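Local coordinates for putative acid phosphatase WZB (Escherichia coli, PDB 2WMY), which probably removes phosphate from phosphotyrosine residues of proteins, as a bacterial member of the low molecular weight protein tyrosine phosphatase family, at residues I56-K61 with E128-V133. The protein carries 1 engineered substitution. Residues are numbered along the deposited sequence; the frame is centred on the assembly and turned at random.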
ATOM      1  N   ILE A  56      -3.067  -4.809  12.509  1.00 23.47           N
ATOM      2  CA  ILE A  56      -2.554  -4.107  13.684  1.00 31.03           C
ATOM      3  C   ILE A  56      -1.680  -5.012  14.560  1.00 30.90           C
ATOM      4  O   ILE A  56      -0.673  -4.565  15.102  1.00 33.10           O
ATOM      5  CB  ILE A  56      -3.695  -3.516  14.539  1.00 23.38           C
ATOM      6  CG1 ILE A  56      -4.491  -2.502  13.722  1.00 16.17           C
ATOM      7  CG2 ILE A  56      -3.140  -2.865  15.802  1.00 23.23           C
ATOM      8  CD1 ILE A  56      -5.737  -2.014  14.392  1.00 15.42           C
ATOM      9  N   ARG A  57      -2.064  -6.278  14.700  1.00 33.98           N
ATOM     10  CA  ARG A  57      -1.247  -7.237  15.444  1.00 38.78           C
ATOM     11  C   ARG A  57       0.155  -7.373  14.854  1.00 31.14           C
ATOM     12  O   ARG A  57       1.152  -7.168  15.551  1.00 28.11           O
ATOM     13  CB  ARG A  57      -1.903  -8.619  15.493  1.00 41.17           C
ATOM     14  CG  ARG A  57      -2.610  -8.924  16.797  1.00 51.52           C
ATOM     15  CD  ARG A  57      -2.677 -10.428  17.061  1.00 49.93           C
ATOM     16  NE  ARG A  57      -3.206 -11.162  15.918  1.00 46.58           N
ATOM     17  CZ  ARG A  57      -4.489 -11.181  15.574  1.00 42.93           C
ATOM     18  NH1 ARG A  57      -5.382 -10.503  16.286  1.00 45.68           N
ATOM     19  NH2 ARG A  57      -4.880 -11.875  14.514  1.00 36.92           N
ATOM     20  N   VAL A  58       0.234  -7.720  13.573  1.00 29.90           N
ATOM     21  CA  VAL A  58       1.536  -7.941  12.956  1.00 26.97           C
ATOM     22  C   VAL A  58       2.354  -6.665  12.941  1.00 30.70           C
ATOM     23  O   VAL A  58       3.574  -6.704  13.076  1.00 33.32           O
ATOM     24  CB  VAL A  58       1.454  -8.559  11.540  1.00 29.47           C
ATOM     25  CG1 VAL A  58       1.023  -7.519  10.495  1.00 18.15           C
ATOM     26  CG2 VAL A  58       2.807  -9.179  11.168  1.00 30.72           C
ATOM     27  N   ALA A  59       1.677  -5.533  12.795  1.00 26.62           N
ATOM     28  CA  ALA A  59       2.362  -4.254  12.751  1.00 21.07           C
ATOM     29  C   ALA A  59       3.011  -3.941  14.099  1.00 27.77           C
ATOM     30  O   ALA A  59       4.226  -3.735  14.181  1.00 28.39           O
ATOM     31  CB  ALA A  59       1.399  -3.156  12.351  1.00 24.78           C
ATOM     32  N   GLU A  60       2.209  -3.907  15.157  1.00 29.16           N
ATOM     33  CA  GLU A  60       2.748  -3.574  16.477  1.00 40.49           C
ATOM     34  C   GLU A  60       3.828  -4.563  16.912  1.00 38.55           C
ATOM     35  O   GLU A  60       4.858  -4.173  17.460  1.00 39.10           O
ATOM     36  CB  GLU A  60       1.637  -3.471  17.526  1.00 43.48           C
ATOM     37  CG  GLU A  60       0.894  -2.142  17.467  1.00 53.90           C
ATOM     38  CD  GLU A  60      -0.293  -2.079  18.407  1.00 63.13           C
ATOM     39  OE1 GLU A  60      -0.372  -2.921  19.330  1.00 63.37           O
ATOM     40  OE2 GLU A  60      -1.145  -1.183  18.218  1.00 63.71           O
ATOM     41  N   LYS A  61       3.583  -5.842  16.655  1.00 38.03           N
ATOM     42  CA  LYS A  61       4.567  -6.891  16.903  1.00 41.31           C
ATOM     43  C   LYS A  61       5.924  -6.527  16.306  1.00 40.50           C
ATOM     44  O   LYS A  61       6.965  -6.872  16.868  1.00 47.58           O
ATOM     45  CB  LYS A  61       4.062  -8.213  16.328  1.00 47.28           C
ATOM     46  CG  LYS A  61       5.049  -9.359  16.348  1.00 51.33           C
ATOM     47  CD  LYS A  61       4.329 -10.642  15.965  1.00 50.16           C
ATOM     48  CE  LYS A  61       5.241 -11.608  15.239  1.00 47.93           C
ATOM     49  NZ  LYS A  61       4.458 -12.743  14.683  1.00 49.18           N
ATOM     50  N   GLU A 128       0.341 -16.115  10.591  1.00 19.31           N
ATOM     51  CA  GLU A 128       1.598 -16.380   9.906  1.00 18.32           C
ATOM     52  C   GLU A 128       1.561 -15.868   8.467  1.00 23.16           C
ATOM     53  O   GLU A 128       2.593 -15.515   7.917  1.00 22.58           O
ATOM     54  CB  GLU A 128       2.021 -17.857   9.970  1.00 26.48           C
ATOM     55  CG  GLU A 128       1.232 -18.806   9.089  1.00 41.14           C
ATOM     56  CD  GLU A 128       0.121 -19.510   9.849  1.00 50.63           C
ATOM     57  OE1 GLU A 128      -0.186 -19.086  10.988  1.00 51.83           O
ATOM     58  OE2 GLU A 128      -0.437 -20.490   9.310  1.00 50.89           O
ATOM     59  N   ALA A 129       0.376 -15.828   7.866  1.00 23.04           N
ATOM     60  CA  ALA A 129       0.215 -15.210   6.550  1.00 22.11           C
ATOM     61  C   ALA A 129       0.453 -13.709   6.658  1.00 23.61           C
ATOM     62  O   ALA A 129       1.016 -13.089   5.752  1.00 24.64           O
ATOM     63  CB  ALA A 129      -1.185 -15.445   5.965  1.00 23.23           C
ATOM     64  N   PHE A 130       0.027 -13.133   7.779  1.00 21.95           N
ATOM     65  CA  PHE A 130       0.269 -11.723   8.052  1.00 17.51           C
ATOM     66  C   PHE A 130       1.748 -11.434   8.338  1.00 22.53           C
ATOM     67  O   PHE A 130       2.274 -10.422   7.899  1.00 24.31           O
ATOM     68  CB  PHE A 130      -0.626 -11.233   9.192  1.00 17.07           C
ATOM     69  CG  PHE A 130      -1.992 -10.816   8.738  1.00 19.26           C
ATOM     70  CD1 PHE A 130      -2.262  -9.493   8.433  1.00 19.41           C
ATOM     71  CD2 PHE A 130      -3.003 -11.751   8.591  1.00 17.94           C
ATOM     72  CE1 PHE A 130      -3.519  -9.112   8.000  1.00 16.69           C
ATOM     73  CE2 PHE A 130      -4.256 -11.380   8.159  1.00 12.69           C
ATOM     74  CZ  PHE A 130      -4.519 -10.062   7.859  1.00 20.28           C
ATOM     75  N   ASP A 131       2.417 -12.325   9.066  1.00 26.09           N
ATOM     76  CA  ASP A 131       3.859 -12.207   9.263  1.00 28.16           C
ATOM     77  C   ASP A 131       4.549 -12.167   7.908  1.00 26.16           C
ATOM     78  O   ASP A 131       5.444 -11.358   7.666  1.00 24.28           O
ATOM     79  CB  ASP A 131       4.385 -13.406  10.049  1.00 26.01           C
ATOM     80  CG  ASP A 131       3.970 -13.376  11.501  1.00 33.53           C
ATOM     81  OD1 ASP A 131       4.027 -12.286  12.105  1.00 36.35           O
ATOM     82  OD2 ASP A 131       3.591 -14.440  12.041  1.00 30.54           O
ATOM     83  N   SER A 132       4.104 -13.058   7.027  1.00 18.09           N
ATOM     84  CA  SER A 132       4.692 -13.212   5.711  1.00 18.31           C
ATOM     85  C   SER A 132       4.447 -11.966   4.856  1.00 26.05           C
ATOM     86  O   SER A 132       5.378 -11.397   4.300  1.00 21.87           O
ATOM     87  CB  SER A 132       4.138 -14.476   5.045  1.00 27.99           C
ATOM     88  OG  SER A 132       4.519 -14.551   3.687  1.00 44.04           O
ATOM     89  N   VAL A 133       3.199 -11.520   4.779  1.00 29.83           N
ATOM     90  CA  VAL A 133       2.888 -10.296   4.045  1.00 23.34           C
ATOM     91  C   VAL A 133       3.620  -9.072   4.609  1.00 21.58           C
ATOM     92  O   VAL A 133       4.118  -8.241   3.849  1.00 19.42           O
ATOM     93  CB  VAL A 133       1.370 -10.041   3.976  1.00 28.08           C
ATOM     94  CG1 VAL A 133       1.081  -8.695   3.318  1.00 23.27           C
ATOM     95  CG2 VAL A 133       0.692 -11.162   3.205  1.00 30.47           C
TER
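Lys61 and Asp131 form a salt bridge at the outer margin of this helix pair, with NZ of Lys61 2.7 Å from OD1 of Asp131. The ammonium comes to the syn side of OD1 but 27° above the carboxylate plane; Lys61 NZ is 3.3 Å from Asp131 OD2, a farther neighbour. With CG anti to the backbone N (chi1 172°) the Lys61 chain runs out extended, and a bend at chi3 brings NZ to the acid, the two side chains meeting almost at right angles. Deeper in, CG2 of Val58 lies 3.5 Å from the backbone O of Phe130 and also packs against Asp131 OD1, while CG1 lies at the ring edge of Phe130, near its plane. In this low molecular weight phosphotyrosine phosphatase fold, the contact joins helix 53-61 to the start of helix 127-147; the axes of 56-61 and 128-133 cross at -55°. Val58 also touches Ile24 of helix 21-32. Replacing Asp131 by alanine removes the carboxylate, which would probably leave the Lys61 ammonium without its mate and uncover one side of Val58 CG2. The CB atoms of Val58 and Phe130 sit 4.1 Å apart, and the aromatic ring turns away toward Pro122, its side chain about 7 Å from those of Arg21 and Asp121, the predicted active-site arginine and proton donor.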